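DnaJ homolog subfamily C member 10 (Mus musculus, PDB 3APQ) reduces disulfide bonds in the endoplasmic reticulum, aiding both the correct folding of proteins and the degradation of misfolded ones. Local coordinates at residues A[85-99]-A[122-136]. Residues are numbered along the deposited sequence; the frame is centred on the assembly and turned at random.
Sequences YYRYDFGIYDDDPEI and YSPGCSHCHDLAPTW
At the CxxC helix start of the first thioredoxin domain, the chain leading in from the J domain packs on the loop and helix that carry the redox-active disulfide, Asp-89 meeting His-130 and Gly-125, and Tyr-93 meeting Tyr-122. Here one carboxylate ties a linker to two parts of an active-site loop and helix. Asp-89 OD1 accepts a nearly straight bond (177°) from His-130 NE2 at 2.7 Å; OD1 lies in the plane of the imidazole, but NE2 meets it from well above the carboxylate plane, the two planes being 61° apart. Asp-89 OD2 offers its syn lone pair to the backbone N of Gly-125, just before Cys-126, at 2.5 Å, unusually short for such a bond and doubtful in its exact length. With CG anti to the backbone N (chi1 -153°), the Asp-89 carboxylate is carried across to both donors, and the bond to His-130 in particular should limit its rotation. Alongside, Tyr-85 brings CE1 at its ring edge to 3.8 Å from Pro-124 CB.

Further along, an aromatic cluster takes over. Tyr-93 turns its edge to the face of Tyr-122 in a T-shaped pair, while Trp-136 CD1 sits over one face of the Tyr-93 ring. Ile-99 CD1 also reaches Trp-136 CD1, at 3.5 Å. From the linker, Ile-92 CG1 lies 3.9 Å from Tyr-122 CE1. Trp-136 in turn meets Phe-118 of strand 117-122 edge-to-face and so continues the cluster into the domain core. Waters satisfy the buried hydroxyls: two link Tyr-122 OH to the backbone N atoms of Ile-92 and Tyr-93, and a third, 2.6 Å from Tyr-93 OH, donates to Cys-129 O.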
ATOM      1  N   TYR A  85     -12.327  -3.969   8.309  1.00 17.94           N
ATOM      2  CA  TYR A  85     -11.453  -3.242   7.410  1.00 16.83           C
ATOM      3  C   TYR A  85      -9.983  -3.440   7.805  1.00 15.81           C
ATOM      4  O   TYR A  85      -9.152  -3.704   6.933  1.00 14.81           O
ATOM      5  CB  TYR A  85     -11.787  -1.734   7.414  1.00 17.33           C
ATOM      6  CG  TYR A  85     -10.818  -0.893   6.592  1.00 17.36           C
ATOM      7  CD1 TYR A  85     -11.077  -0.609   5.256  1.00 21.69           C
ATOM      8  CD2 TYR A  85      -9.645  -0.380   7.169  1.00 20.44           C
ATOM      9  CE1 TYR A  85     -10.193   0.161   4.507  1.00 23.67           C
ATOM     10  CE2 TYR A  85      -8.761   0.391   6.436  1.00 21.40           C
ATOM     11  CZ  TYR A  85      -9.033   0.632   5.104  1.00 24.33           C
ATOM     12  OH  TYR A  85      -8.160   1.400   4.403  1.00 28.41           O
ATOM     13  N   TYR A  86      -9.633  -3.300   9.094  1.00 15.54           N
ATOM     14  CA  TYR A  86      -8.212  -3.454   9.482  1.00 13.45           C
ATOM     15  C   TYR A  86      -7.772  -4.909   9.374  1.00 15.32           C
ATOM     16  O   TYR A  86      -6.610  -5.208   9.087  1.00 13.92           O
ATOM     17  CB  TYR A  86      -7.927  -2.891  10.882  1.00 14.62           C
ATOM     18  CG  TYR A  86      -8.191  -1.415  10.885  1.00 13.70           C
ATOM     19  CD1 TYR A  86      -7.398  -0.534  10.138  1.00 19.45           C
ATOM     20  CD2 TYR A  86      -9.291  -0.910  11.578  1.00 16.25           C
ATOM     21  CE1 TYR A  86      -7.688   0.849  10.110  1.00 18.16           C
ATOM     22  CE2 TYR A  86      -9.577   0.456  11.565  1.00 16.90           C
ATOM     23  CZ  TYR A  86      -8.792   1.317  10.809  1.00 20.45           C
ATOM     24  OH  TYR A  86      -9.120   2.643  10.830  1.00 19.94           O
ATOM     25  N   ARG A  87      -8.713  -5.824   9.607  1.00 13.66           N
ATOM     26  CA  ARG A  87      -8.332  -7.216   9.643  1.00 15.50           C
ATOM     27  C   ARG A  87      -8.064  -7.723   8.249  1.00 16.01           C
ATOM     28  O   ARG A  87      -7.157  -8.499   8.058  1.00 17.42           O
ATOM     29  CB  ARG A  87      -9.473  -8.044  10.320  1.00 14.98           C
ATOM     30  CG  ARG A  87      -9.208  -9.598  10.272  1.00 18.63           C
ATOM     31  CD  ARG A  87      -8.011  -9.981  11.154  1.00 19.12           C
ATOM     32  NE  ARG A  87      -7.733 -11.430  11.045  1.00 19.42           N
ATOM     33  CZ  ARG A  87      -7.187 -12.019  10.001  1.00 18.08           C
ATOM     34  NH1 ARG A  87      -6.798 -11.291   8.950  1.00 21.12           N
ATOM     35  NH2 ARG A  87      -6.979 -13.329   9.990  1.00 20.82           N
ATOM     36  N   TYR A  88      -8.877  -7.311   7.256  1.00 17.35           N
ATOM     37  CA  TYR A  88      -8.816  -7.947   5.956  1.00 17.48           C
ATOM     38  C   TYR A  88      -8.509  -6.979   4.793  1.00 18.50           C
ATOM     39  O   TYR A  88      -8.181  -7.458   3.713  1.00 18.41           O
ATOM     40  CB  TYR A  88     -10.130  -8.643   5.625  1.00 18.72           C
ATOM     41  CG  TYR A  88     -10.443  -9.825   6.533  1.00 17.28           C
ATOM     42  CD1 TYR A  88      -9.704 -11.021   6.441  1.00 22.26           C
ATOM     43  CD2 TYR A  88     -11.434  -9.735   7.476  1.00 17.10           C
ATOM     44  CE1 TYR A  88     -10.003 -12.145   7.297  1.00 20.44           C
ATOM     45  CE2 TYR A  88     -11.749 -10.842   8.356  1.00 19.57           C
ATOM     46  CZ  TYR A  88     -11.015 -12.036   8.243  1.00 21.67           C
ATOM     47  OH  TYR A  88     -11.285 -13.125   9.066  1.00 20.66           O
ATOM     48  N   ASP A  89      -8.608  -5.657   5.022  1.00 18.22           N
ATOM     49  CA  ASP A  89      -8.563  -4.710   3.874  1.00 18.11           C
ATOM     50  C   ASP A  89      -7.514  -3.603   4.027  1.00 17.16           C
ATOM     51  O   ASP A  89      -7.647  -2.527   3.429  1.00 15.66           O
ATOM     52  CB  ASP A  89      -9.946  -4.062   3.637  1.00 16.23           C
ATOM     53  CG  ASP A  89     -10.150  -3.629   2.157  1.00 20.37           C
ATOM     54  OD1 ASP A  89      -9.384  -4.025   1.241  1.00 22.07           O
ATOM     55  OD2 ASP A  89     -11.069  -2.863   1.908  1.00 23.75           O
ATOM     56  N   PHE A  90      -6.504  -3.887   4.841  1.00 16.75           N
ATOM     57  CA  PHE A  90      -5.525  -2.886   5.257  1.00 16.21           C
ATOM     58  C   PHE A  90      -4.111  -3.463   5.092  1.00 16.77           C
ATOM     59  O   PHE A  90      -3.847  -4.566   5.561  1.00 16.74           O
ATOM     60  CB  PHE A  90      -5.792  -2.493   6.712  1.00 16.63           C
ATOM     61  CG  PHE A  90      -4.882  -1.426   7.183  1.00 18.43           C
ATOM     62  CD1 PHE A  90      -5.082  -0.097   6.794  1.00 18.37           C
ATOM     63  CD2 PHE A  90      -3.758  -1.750   7.950  1.00 21.29           C
ATOM     64  CE1 PHE A  90      -4.216   0.916   7.238  1.00 21.29           C
ATOM     65  CE2 PHE A  90      -2.863  -0.756   8.394  1.00 20.28           C
ATOM     66  CZ  PHE A  90      -3.098   0.593   8.042  1.00 21.51           C
ATOM     67  N   GLY A  91      -3.229  -2.735   4.407  1.00 15.58           N
ATOM     68  CA  GLY A  91      -1.844  -3.213   4.195  1.00 15.92           C
ATOM     69  C   GLY A  91      -1.819  -4.583   3.542  1.00 16.33           C
ATOM     70  O   GLY A  91      -1.114  -5.491   3.992  1.00 15.31           O
ATOM     71  N   ILE A  92      -2.630  -4.733   2.488  1.00 15.59           N
ATOM     72  CA  ILE A  92      -2.930  -6.029   1.882  1.00 18.22           C
ATOM     73  C   ILE A  92      -1.711  -6.902   1.645  1.00 15.50           C
ATOM     74  O   ILE A  92      -1.757  -8.124   1.842  1.00 14.28           O
ATOM     75  CB  ILE A  92      -3.629  -5.789   0.423  1.00 18.34           C
ATOM     76  CG1 ILE A  92      -5.025  -5.219   0.656  1.00 26.85           C
ATOM     77  CG2 ILE A  92      -3.818  -7.031  -0.357  1.00 22.88           C
ATOM     78  CD1 ILE A  92      -5.710  -5.865   1.921  1.00 25.32           C
ATOM     79  N   TYR A  93      -0.662  -6.291   1.123  1.00 13.72           N
ATOM     80  CA  TYR A  93       0.483  -7.113   0.698  1.00 13.15           C
ATOM     81  C   TYR A  93       1.666  -7.013   1.605  1.00 13.84           C
ATOM     82  O   TYR A  93       2.728  -7.432   1.181  1.00 12.23           O
ATOM     83  CB  TYR A  93       0.912  -6.762  -0.753  1.00 13.33           C
ATOM     84  CG  TYR A  93      -0.183  -7.142  -1.759  1.00 12.46           C
ATOM     85  CD1 TYR A  93      -0.586  -8.480  -1.938  1.00 14.34           C
ATOM     86  CD2 TYR A  93      -0.837  -6.144  -2.502  1.00 16.23           C
ATOM     87  CE1 TYR A  93      -1.592  -8.823  -2.862  1.00 14.23           C
ATOM     88  CE2 TYR A  93      -1.861  -6.470  -3.373  1.00 13.49           C
ATOM     89  CZ  TYR A  93      -2.216  -7.817  -3.555  1.00 16.37           C
ATOM     90  OH  TYR A  93      -3.216  -8.096  -4.435  1.00 13.19           O
ATOM     91  N   ASP A  94       1.477  -6.480   2.815  1.00 14.30           N
ATOM     92  CA  ASP A  94       2.577  -6.246   3.784  1.00 16.44           C
ATOM     93  C   ASP A  94       3.270  -7.490   4.296  1.00 16.59           C
ATOM     94  O   ASP A  94       4.398  -7.403   4.785  1.00 18.32           O
ATOM     95  CB  ASP A  94       2.101  -5.427   4.971  1.00 15.60           C
ATOM     96  CG  ASP A  94       1.880  -3.946   4.601  1.00 17.61           C
ATOM     97  OD1 ASP A  94       2.215  -3.540   3.445  1.00 15.10           O
ATOM     98  OD2 ASP A  94       1.356  -3.207   5.457  1.00 17.41           O
ATOM     99  N   ASP A  95       2.580  -8.643   4.240  1.00 17.10           N
ATOM    100  CA  ASP A  95       3.210  -9.890   4.640  1.00 19.00           C
ATOM    101  C   ASP A  95       3.682 -10.753   3.476  1.00 16.68           C
ATOM    102  O   ASP A  95       3.964 -11.924   3.709  1.00 17.45           O
ATOM    103  CB  ASP A  95       2.250 -10.742   5.495  1.00 19.49           C
ATOM    104  CG  ASP A  95       1.829 -10.058   6.759  1.00 28.45           C
ATOM    105  OD1 ASP A  95       2.671  -9.422   7.439  1.00 34.47           O
ATOM    106  OD2 ASP A  95       0.645 -10.184   7.126  1.00 35.25           O
ATOM    107  N   ASP A  96       3.743 -10.195   2.249  1.00 15.10           N
ATOM    108  CA  ASP A  96       4.181 -10.872   1.042  1.00 14.03           C
ATOM    109  C   ASP A  96       5.483 -10.208   0.611  1.00 13.25           C
ATOM    110  O   ASP A  96       5.464  -9.160  -0.028  1.00 13.10           O
ATOM    111  CB  ASP A  96       3.101 -10.759  -0.045  1.00 13.46           C
ATOM    112  CG  ASP A  96       1.757 -11.168   0.493  1.00 15.31           C
ATOM    113  OD1 ASP A  96       1.699 -12.333   0.946  1.00 14.91           O
ATOM    114  OD2 ASP A  96       0.817 -10.327   0.547  1.00 12.86           O
ATOM    115  N   PRO A  97       6.636 -10.808   0.980  1.00 14.55           N
ATOM    116  CA  PRO A  97       7.887 -10.107   0.730  1.00 14.62           C
ATOM    117  C   PRO A  97       8.197 -10.015  -0.776  1.00 14.74           C
ATOM    118  O   PRO A  97       8.978  -9.150  -1.179  1.00 15.66           O
ATOM    119  CB  PRO A  97       8.943 -10.993   1.478  1.00 16.53           C
ATOM    120  CG  PRO A  97       8.313 -12.304   1.652  1.00 17.20           C
ATOM    121  CD  PRO A  97       6.835 -11.974   1.849  1.00 15.55           C
ATOM    122  N   GLU A  98       7.538 -10.831  -1.597  1.00 13.20           N
ATOM    123  CA  GLU A  98       7.738 -10.785  -3.079  1.00 14.35           C
ATOM    124  C   GLU A  98       7.100  -9.634  -3.819  1.00 13.35           C
ATOM    125  O   GLU A  98       7.378  -9.403  -5.016  1.00 12.51           O
ATOM    126  CB  GLU A  98       7.215 -12.078  -3.715  1.00 14.20           C
ATOM    127  CG  GLU A  98       7.895 -13.375  -3.180  1.00 19.28           C
ATOM    128  CD  GLU A  98       7.331 -13.848  -1.858  1.00 23.06           C
ATOM    129  OE1 GLU A  98       6.308 -13.283  -1.386  1.00 20.92           O
ATOM    130  OE2 GLU A  98       7.916 -14.797  -1.303  1.00 24.95           O
ATOM    131  N   ILE A  99       6.271  -8.907  -3.096  1.00 12.19           N
ATOM    132  CA  ILE A  99       5.536  -7.780  -3.624  1.00 12.85           C
ATOM    133  C   ILE A  99       5.940  -6.467  -2.951  1.00 13.24           C
ATOM    134  O   ILE A  99       5.960  -6.400  -1.756  1.00 13.88           O
ATOM    135  CB  ILE A  99       4.025  -8.003  -3.468  1.00 12.38           C
ATOM    136  CG1 ILE A  99       3.561  -9.124  -4.370  1.00 13.96           C
ATOM    137  CG2 ILE A  99       3.245  -6.800  -3.724  1.00 11.33           C
ATOM    138  CD1 ILE A  99       2.302  -9.717  -3.935  1.00 10.85           C
ATOM    139  N   TYR A 122      -4.818  -1.177  -6.913  1.00 13.88           N
ATOM    140  CA  TYR A 122      -6.043  -1.674  -6.249  1.00 15.35           C
ATOM    141  C   TYR A 122      -6.657  -0.581  -5.373  1.00 16.72           C
ATOM    142  O   TYR A 122      -6.110   0.514  -5.243  1.00 14.71           O
ATOM    143  CB  TYR A 122      -5.688  -2.977  -5.467  1.00 16.22           C
ATOM    144  CG  TYR A 122      -4.742  -2.757  -4.291  1.00 15.41           C
ATOM    145  CD1 TYR A 122      -5.273  -2.536  -3.034  1.00 17.47           C
ATOM    146  CD2 TYR A 122      -3.344  -2.760  -4.420  1.00 14.83           C
ATOM    147  CE1 TYR A 122      -4.485  -2.286  -1.930  1.00 20.17           C
ATOM    148  CE2 TYR A 122      -2.504  -2.501  -3.241  1.00 16.70           C
ATOM    149  CZ  TYR A 122      -3.112  -2.290  -2.021  1.00 19.39           C
ATOM    150  OH  TYR A 122      -2.442  -2.069  -0.804  1.00 24.48           O
ATOM    151  N   SER A 123      -7.828  -0.845  -4.785  1.00 17.22           N
ATOM    152  CA  SER A 123      -8.471   0.129  -3.933  0.50 18.00           C
ATOM    153  C   SER A 123      -9.127  -0.645  -2.785  1.00 19.07           C
ATOM    154  O   SER A 123      -9.524  -1.796  -2.982  1.00 18.96           O
ATOM    155  CB  SER A 123      -9.488   0.947  -4.731  0.50 18.96           C
ATOM    156  OG  SER A 123     -10.226   1.829  -3.910  0.50 17.49           O
ATOM    157  N   PRO A 124      -9.202  -0.027  -1.584  1.00 19.64           N
ATOM    158  CA  PRO A 124      -9.869  -0.702  -0.472  1.00 19.80           C
ATOM    159  C   PRO A 124     -11.377  -0.911  -0.822  1.00 20.49           C
ATOM    160  O   PRO A 124     -11.940  -0.161  -1.625  1.00 20.83           O
ATOM    161  CB  PRO A 124      -9.706   0.304   0.702  1.00 19.76           C
ATOM    162  CG  PRO A 124      -9.410   1.628   0.066  1.00 23.16           C
ATOM    163  CD  PRO A 124      -8.554   1.223  -1.139  1.00 21.51           C
ATOM    164  N   GLY A 125     -12.015  -1.926  -0.261  1.00 20.98           N
ATOM    165  CA  GLY A 125     -13.439  -2.118  -0.510  1.00 20.69           C
ATOM    166  C   GLY A 125     -13.737  -2.678  -1.904  1.00 21.80           C
ATOM    167  O   GLY A 125     -14.830  -2.465  -2.441  1.00 23.72           O
ATOM    168  N   CYS A 126     -12.782  -3.353  -2.513  1.00 19.34           N
ATOM    169  CA  CYS A 126     -12.923  -3.741  -3.917  1.00 18.49           C
ATOM    170  C   CYS A 126     -12.918  -5.260  -3.964  1.00 18.15           C
ATOM    171  O   CYS A 126     -11.898  -5.914  -3.629  1.00 16.57           O
ATOM    172  CB  CYS A 126     -11.766  -3.151  -4.711  1.00 18.52           C
ATOM    173  SG  CYS A 126     -11.461  -3.789  -6.389  1.00 23.92           S
ATOM    174  N   SER A 127     -14.081  -5.822  -4.287  1.00 17.76           N
ATOM    175  CA  SER A 127     -14.279  -7.282  -4.263  0.70 18.67           C
ATOM    176  C   SER A 127     -13.394  -7.964  -5.299  1.00 18.44           C
ATOM    177  O   SER A 127     -12.832  -9.016  -5.016  1.00 19.23           O
ATOM    178  CB  SER A 127     -15.755  -7.648  -4.490  0.70 21.00           C
ATOM    179  OG  SER A 127     -15.972  -9.037  -4.343  0.70 20.92           O
ATOM    180  N   HIS A 128     -13.266  -7.359  -6.484  1.00 16.38           N
ATOM    181  CA  HIS A 128     -12.384  -7.946  -7.538  1.00 19.18           C
ATOM    182  C   HIS A 128     -10.894  -7.919  -7.184  1.00 17.79           C
ATOM    183  O   HIS A 128     -10.116  -8.847  -7.575  1.00 18.52           O
ATOM    184  CB  HIS A 128     -12.590  -7.261  -8.884  1.00 20.88           C
ATOM    185  CG  HIS A 128     -13.946  -7.497  -9.490  1.00 24.30           C
ATOM    186  ND1 HIS A 128     -14.340  -8.721  -9.978  1.00 29.35           N
ATOM    187  CD2 HIS A 128     -14.986  -6.650  -9.715  1.00 31.15           C
ATOM    188  CE1 HIS A 128     -15.562  -8.622 -10.484  1.00 32.76           C
ATOM    189  NE2 HIS A 128     -15.980  -7.373 -10.331  1.00 31.71           N
ATOM    190  N   CYS A 129     -10.508  -6.891  -6.426  1.00 17.27           N
ATOM    191  CA  CYS A 129      -9.152  -6.776  -5.876  1.00 16.12           C
ATOM    192  C   CYS A 129      -8.937  -7.904  -4.869  1.00 16.20           C
ATOM    193  O   CYS A 129      -7.893  -8.555  -4.920  1.00 15.80           O
ATOM    194  CB  CYS A 129      -8.936  -5.383  -5.228  1.00 15.35           C
ATOM    195  SG  CYS A 129      -9.227  -4.020  -6.406  1.00 18.65           S
ATOM    196  N   HIS A 130      -9.892  -8.155  -3.975  1.00 16.98           N
ATOM    197  CA  HIS A 130      -9.705  -9.247  -3.035  0.50 17.51           C
ATOM    198  C   HIS A 130      -9.664 -10.601  -3.714  1.00 18.23           C
ATOM    199  O   HIS A 130      -8.934 -11.535  -3.262  1.00 17.94           O
ATOM    200  CB  HIS A 130     -10.733  -9.195  -1.899  0.50 18.41           C
ATOM    201  CG  HIS A 130     -10.322  -8.256  -0.807  0.50 19.41           C
ATOM    202  ND1 HIS A 130      -9.812  -8.692   0.398  0.50 21.44           N
ATOM    203  CD2 HIS A 130     -10.276  -6.904  -0.769  0.50 19.52           C
ATOM    204  CE1 HIS A 130      -9.485  -7.642   1.138  0.50 19.09           C
ATOM    205  NE2 HIS A 130      -9.746  -6.551   0.451  0.50 18.92           N
ATOM    206  N   ASP A 131     -10.408 -10.723  -4.798  1.00 17.55           N
ATOM    207  CA  ASP A 131     -10.449 -11.971  -5.488  1.00 19.08           C
ATOM    208  C   ASP A 131      -9.093 -12.263  -6.101  1.00 18.21           C
ATOM    209  O   ASP A 131      -8.668 -13.412  -6.121  1.00 18.25           O
ATOM    210  CB  ASP A 131     -11.494 -11.929  -6.618  1.00 20.43           C
ATOM    211  CG  ASP A 131     -12.932 -12.105  -6.118  1.00 25.71           C
ATOM    212  OD1 ASP A 131     -13.134 -12.348  -4.910  1.00 29.17           O
ATOM    213  OD2 ASP A 131     -13.869 -11.990  -6.950  1.00 27.68           O
ATOM    214  N   LEU A 132      -8.463 -11.231  -6.636  1.00 15.99           N
ATOM    215  CA  LEU A 132      -7.161 -11.314  -7.305  1.00 15.98           C
ATOM    216  C   LEU A 132      -5.972 -11.475  -6.306  1.00 15.61           C
ATOM    217  O   LEU A 132      -4.987 -12.140  -6.601  1.00 16.39           O
ATOM    218  CB  LEU A 132      -6.964 -10.086  -8.189  1.00 13.38           C
ATOM    219  CG  LEU A 132      -5.558  -9.917  -8.730  1.00 16.00           C
ATOM    220  CD1 LEU A 132      -5.204 -11.063  -9.725  1.00 17.78           C
ATOM    221  CD2 LEU A 132      -5.400  -8.534  -9.436  1.00 16.28           C
ATOM    222  N   ALA A 133      -6.092 -10.897  -5.125  1.00 15.66           N
ATOM    223  CA  ALA A 133      -4.997 -10.938  -4.137  1.00 14.95           C
ATOM    224  C   ALA A 133      -4.242 -12.270  -3.964  1.00 15.83           C
ATOM    225  O   ALA A 133      -3.029 -12.290  -4.047  1.00 15.37           O
ATOM    226  CB  ALA A 133      -5.432 -10.363  -2.809  1.00 16.52           C
ATOM    227  N   PRO A 134      -4.949 -13.402  -3.716  1.00 15.99           N
ATOM    228  CA  PRO A 134      -4.158 -14.605  -3.503  1.00 16.99           C
ATOM    229  C   PRO A 134      -3.366 -15.003  -4.739  1.00 16.74           C
ATOM    230  O   PRO A 134      -2.269 -15.522  -4.591  1.00 17.04           O
ATOM    231  CB  PRO A 134      -5.222 -15.674  -3.177  1.00 18.01           C
ATOM    232  CG  PRO A 134      -6.278 -14.888  -2.511  1.00 21.12           C
ATOM    233  CD  PRO A 134      -6.368 -13.635  -3.361  1.00 16.80           C
ATOM    234  N   THR A 135      -3.935 -14.817  -5.925  1.00 15.31           N
ATOM    235  CA  THR A 135      -3.244 -15.127  -7.184  1.00 17.31           C
ATOM    236  C   THR A 135      -2.081 -14.187  -7.426  1.00 15.73           C
ATOM    237  O   THR A 135      -1.018 -14.651  -7.833  1.00 17.27           O
ATOM    238  CB  THR A 135      -4.194 -14.996  -8.363  1.00 18.38           C
ATOM    239  OG1 THR A 135      -5.323 -15.829  -8.137  1.00 22.81           O
ATOM    240  CG2 THR A 135      -3.533 -15.395  -9.719  1.00 18.50           C
ATOM    241  N   TRP A 136      -2.251 -12.877  -7.147  1.00 14.81           N
ATOM    242  CA  TRP A 136      -1.145 -11.954  -7.299  1.00 13.44           C
ATOM    243  C   TRP A 136       0.029 -12.437  -6.399  1.00 13.44           C
ATOM    244  O   TRP A 136       1.185 -12.372  -6.795  1.00 13.60           O
ATOM    245  CB  TRP A 136      -1.607 -10.552  -6.903  1.00 12.62           C
ATOM    246  CG  TRP A 136      -0.654  -9.448  -7.267  1.00 14.79           C
ATOM    247  CD1 TRP A 136       0.064  -8.659  -6.414  1.00 13.19           C
ATOM    248  CD2 TRP A 136      -0.264  -9.066  -8.603  1.00 10.76           C
ATOM    249  NE1 TRP A 136       0.836  -7.757  -7.142  1.00 14.56           N
ATOM    250  CE2 TRP A 136       0.658  -8.002  -8.481  1.00 13.14           C
ATOM    251  CE3 TRP A 136      -0.643  -9.508  -9.885  1.00 13.67           C
ATOM    252  CZ2 TRP A 136       1.236  -7.360  -9.607  1.00 11.85           C
ATOM    253  CZ3 TRP A 136      -0.058  -8.887 -11.016  1.00  9.18           C
ATOM    254  CH2 TRP A 136       0.852  -7.829 -10.864  1.00 14.91           C
TER
HETATM  255  O   HOH W   1      -4.086  -2.331   1.450  1.00 19.80           O
HETATM  256  O   HOH W   2      -0.315  -3.496   0.016  1.00 26.68           O
HETATM  257  O   HOH W   3      -5.500  -7.042  -5.076  1.00 30.70           O